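PDB 5V8K: p800 reaction center core protein from Heliobacterium modesticaldum, which forms the core of a homodimeric photosynthetic reaction center, holding bacteriochlorophyll g pigments and binding a 4Fe-4S cluster. Local coordinates for residues Asn1-Gln5 / Lys198-Ala202. Residues are numbered along the deposited sequence; the frame is centred on the assembly and turned at random.
With GBF (Bacteriochlorophyll g), chain F.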
loop_
_atom_site.group_PDB
_atom_site.type_symbol
_atom_site.label_atom_id
_atom_site.label_comp_id
_atom_site.label_asym_id
_atom_site.label_seq_id
_atom_site.Cartn_x
_atom_site.Cartn_y
_atom_site.Cartn_z
ATOM N N ASN A 1 -41.069 -8.596 -7.063
ATOM C CA ASN A 1 -40.589 -8.369 -8.419
ATOM C C ASN A 1 -39.126 -7.980 -8.335
ATOM O O ASN A 1 -38.738 -6.863 -8.681
ATOM C CB ASN A 1 -41.394 -7.288 -9.129
ATOM C CG ASN A 1 -41.012 -7.163 -10.588
ATOM O OD1 ASN A 1 -40.472 -8.102 -11.182
ATOM N ND2 ASN A 1 -41.264 -5.998 -11.169
ATOM N N PRO A 2 -38.318 -8.935 -7.886
ATOM C CA PRO A 2 -36.909 -8.650 -7.589
ATOM C C PRO A 2 -36.150 -8.007 -8.728
ATOM O O PRO A 2 -35.225 -7.227 -8.472
ATOM C CB PRO A 2 -36.340 -10.031 -7.276
ATOM C CG PRO A 2 -37.472 -10.922 -7.141
ATOM C CD PRO A 2 -38.634 -10.362 -7.806
ATOM N N ARG A 3 -36.487 -8.329 -9.977
ATOM C CA ARG A 3 -35.737 -7.788 -11.102
ATOM C C ARG A 3 -35.843 -6.278 -11.147
ATOM O O ARG A 3 -34.946 -5.614 -11.673
ATOM C CB ARG A 3 -36.214 -8.393 -12.424
ATOM C CG ARG A 3 -35.724 -9.835 -12.647
ATOM C CD ARG A 3 -36.139 -10.408 -13.995
ATOM N NE ARG A 3 -35.949 -9.442 -15.079
ATOM C CZ ARG A 3 -35.733 -9.760 -16.354
ATOM N NH1 ARG A 3 -35.587 -8.790 -17.253
ATOM N NH2 ARG A 3 -35.647 -11.034 -16.736
ATOM N N ALA A 4 -36.923 -5.717 -10.605
ATOM C CA ALA A 4 -37.080 -4.280 -10.536
ATOM C C ALA A 4 -36.417 -3.680 -9.302
ATOM O O ALA A 4 -36.366 -2.457 -9.177
ATOM C CB ALA A 4 -38.566 -3.922 -10.553
ATOM N N GLN A 5 -35.897 -4.497 -8.397
ATOM C CA GLN A 5 -35.491 -4.011 -7.091
ATOM C C GLN A 5 -34.012 -4.215 -6.840
ATOM O O GLN A 5 -33.578 -4.137 -5.694
ATOM C CB GLN A 5 -36.313 -4.687 -5.997
ATOM C CG GLN A 5 -37.823 -4.629 -6.253
ATOM C CD GLN A 5 -38.590 -5.546 -5.336
ATOM O OE1 GLN A 5 -38.207 -6.695 -5.123
ATOM N NE2 GLN A 5 -39.665 -5.051 -4.785
ATOM N N LYS A 198 -43.919 -7.644 3.557
ATOM C CA LYS A 198 -43.987 -6.864 2.323
ATOM C C LYS A 198 -42.761 -7.070 1.444
ATOM O O LYS A 198 -42.886 -7.121 0.214
ATOM C CB LYS A 198 -44.128 -5.365 2.627
ATOM C CG LYS A 198 -45.508 -4.888 3.081
ATOM C CD LYS A 198 -45.449 -3.424 3.578
ATOM C CE LYS A 198 -46.833 -2.873 3.948
ATOM N NZ LYS A 198 -46.799 -1.905 5.089
ATOM N N ASP A 199 -41.568 -7.158 2.036
ATOM C CA ASP A 199 -40.340 -6.973 1.272
ATOM C C ASP A 199 -39.292 -8.004 1.671
ATOM O O ASP A 199 -38.834 -8.025 2.821
ATOM C CB ASP A 199 -39.799 -5.545 1.457
ATOM C CG ASP A 199 -38.984 -5.065 0.256
ATOM O OD1 ASP A 199 -37.917 -5.667 -0.017
ATOM O OD2 ASP A 199 -39.414 -4.090 -0.412
ATOM N N TRP A 200 -38.902 -8.834 0.697
ATOM C CA TRP A 200 -37.853 -9.831 0.893
ATOM C C TRP A 200 -36.521 -9.184 1.281
ATOM O O TRP A 200 -35.723 -9.789 2.000
ATOM C CB TRP A 200 -37.685 -10.670 -0.384
ATOM C CG TRP A 200 -37.333 -9.858 -1.579
ATOM C CD1 TRP A 200 -38.190 -9.368 -2.517
ATOM C CD2 TRP A 200 -36.027 -9.417 -1.967
ATOM N NE1 TRP A 200 -37.503 -8.648 -3.462
ATOM C CE2 TRP A 200 -36.175 -8.650 -3.141
ATOM C CE3 TRP A 200 -34.750 -9.583 -1.429
ATOM C CZ2 TRP A 200 -35.098 -8.066 -3.792
ATOM C CZ3 TRP A 200 -33.665 -8.985 -2.076
ATOM C CH2 TRP A 200 -33.847 -8.231 -3.237
ATOM N N GLU A 201 -36.243 -7.976 0.808
ATOM C CA GLU A 201 -34.955 -7.396 1.158
ATOM C C GLU A 201 -34.916 -6.981 2.627
ATOM O O GLU A 201 -33.851 -7.005 3.243
ATOM C CB GLU A 201 -34.610 -6.224 0.236
ATOM C CG GLU A 201 -33.127 -5.848 0.294
ATOM C CD GLU A 201 -32.650 -4.892 -0.788
ATOM O OE1 GLU A 201 -33.482 -4.135 -1.348
ATOM O OE2 GLU A 201 -31.418 -4.882 -1.062
ATOM N N ALA A 202 -36.056 -6.651 3.232
ATOM C CA ALA A 202 -36.024 -6.315 4.652
ATOM C C ALA A 202 -35.711 -7.549 5.482
ATOM O O ALA A 202 -34.858 -7.499 6.377
ATOM C CB ALA A 202 -37.336 -5.678 5.103
HETATM MG MG GBF F . -31.691 -16.339 -0.729
HETATM C CHA GBF F . -31.531 -16.278 2.801
HETATM C CHB GBF F . -29.189 -18.482 -0.720
HETATM C CHC GBF F . -31.237 -15.322 -3.986
HETATM C CHD GBF F . -34.304 -13.957 -0.453
HETATM N NA GBF F . -30.624 -17.240 0.706
HETATM C C1A GBF F . -30.551 -17.134 2.048
HETATM C C2A GBF F . -29.869 -18.275 2.802
HETATM C C3A GBF F . -29.105 -18.931 1.649
HETATM C C4A GBF F . -29.674 -18.162 0.481
HETATM C CMA GBF F . -27.587 -18.761 1.779
HETATM C CAA GBF F . -30.680 -19.320 3.575
HETATM C CBA GBF F . -31.754 -19.989 2.716
HETATM C CGA GBF F . -32.953 -20.360 3.564
HETATM O O1A GBF F . -33.052 -21.473 4.074
HETATM O O2A GBF F . -34.121 -19.518 3.493
HETATM N NB GBF F . -30.357 -16.825 -2.160
HETATM C C1B GBF F . -29.436 -17.794 -2.002
HETATM C C2B GBF F . -28.720 -17.915 -3.161
HETATM C C3B GBF F . -29.277 -17.027 -4.050
HETATM C C4B GBF F . -30.349 -16.374 -3.412
HETATM C CMB GBF F . -27.566 -18.860 -3.423
HETATM C CAB GBF F . -28.696 -16.947 -5.391
HETATM C CBB GBF F . -28.836 -15.997 -6.273
HETATM N NC GBF F . -32.541 -14.903 -1.918
HETATM C C1C GBF F . -32.331 -14.711 -3.215
HETATM C C2C GBF F . -33.129 -13.826 -4.098
HETATM C C3C GBF F . -34.005 -13.564 -2.950
HETATM C C4C GBF F . -33.635 -14.153 -1.743
HETATM C CMC GBF F . -32.299 -12.593 -4.479
HETATM C CAC GBF F . -35.216 -12.703 -3.035
HETATM C CBC GBF F . -35.674 -12.043 -4.319
HETATM N ND GBF F . -32.699 -15.311 0.692
HETATM C C1D GBF F . -33.715 -14.460 0.797
HETATM C C2D GBF F . -34.267 -13.969 2.244
HETATM C C3D GBF F . -33.308 -14.777 2.858
HETATM C C4D GBF F . -32.420 -15.530 2.031
HETATM C CMD GBF F . -35.347 -13.041 2.744
HETATM C CAD GBF F . -32.857 -15.007 4.248
HETATM O OBD GBF F . -33.326 -14.706 5.394
HETATM C CBD GBF F . -31.902 -16.149 4.229
HETATM C CGD GBF F . -30.700 -15.855 5.079
HETATM O O1D GBF F . -30.507 -16.344 6.164
HETATM O O2D GBF F . -29.718 -14.934 4.614
HETATM C CED GBF F . -28.734 -14.469 5.526
HETATM C C1 GBF F . -35.290 -19.799 4.273
HETATM C C2 GBF F . -36.444 -19.162 3.565
HETATM C C3 GBF F . -36.569 -17.842 3.450
HETATM C C4 GBF F . -35.569 -16.902 4.085
HETATM C C5 GBF F . -37.756 -17.279 2.694
#
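Gln5 and Trp200 meet through a single hydrogen bond, and the contact illustrates how one indole can serve a polar neighbour at its rim and a pigment over its face. Trp200 NE1 donates to Gln5 OE1 at 2.7 Å, a short but bent bond (N-H...O 148°), with the acceptor near the indole plane and the donor tilted from the carbonyl plane. Amide and ring planes stand 51° apart. Gln5 reaches the nitrogen with CG anti to its carbonyl carbon (chi1 -50°) and an extended chain beyond.

The apolar contacts are more numerous and mostly involve the pigment. Pro2 CB lies 4.2 Å from Trp200 CZ2, while Pro2 CG approaches GBF CBC at 3.5 Å. That same CBC sits 3.5 Å above the centre of the indole, against the face opposite Glu201 CB, in van der Waals packing of the bacteriochlorophyll's ethylidene substituent.

Charged groups gather at the start of helix 200-224. Asp199 N-caps it, its OD1 accepting from Glu201 N (3.0 Å), and both acids form salt bridges with Arg288 of helix 258-291; Glu201 also bonds His281 and His284.

Replacing Trp200 by an alanine would probably leave the amide oxygen of Gln5 without its N-H donor and remove the flat surface covering one side of the pigment's ethylidene group. The chemistry thus implies that the N-terminal 3-10 turn and the beginning of a predicted transmembrane helix share one wall of a bacteriochlorophyll g pocket: the indole's N-H links to Gln5, which probably helps position the N-terminal segment, and its flat surface, with the proline ring, meets the pigment.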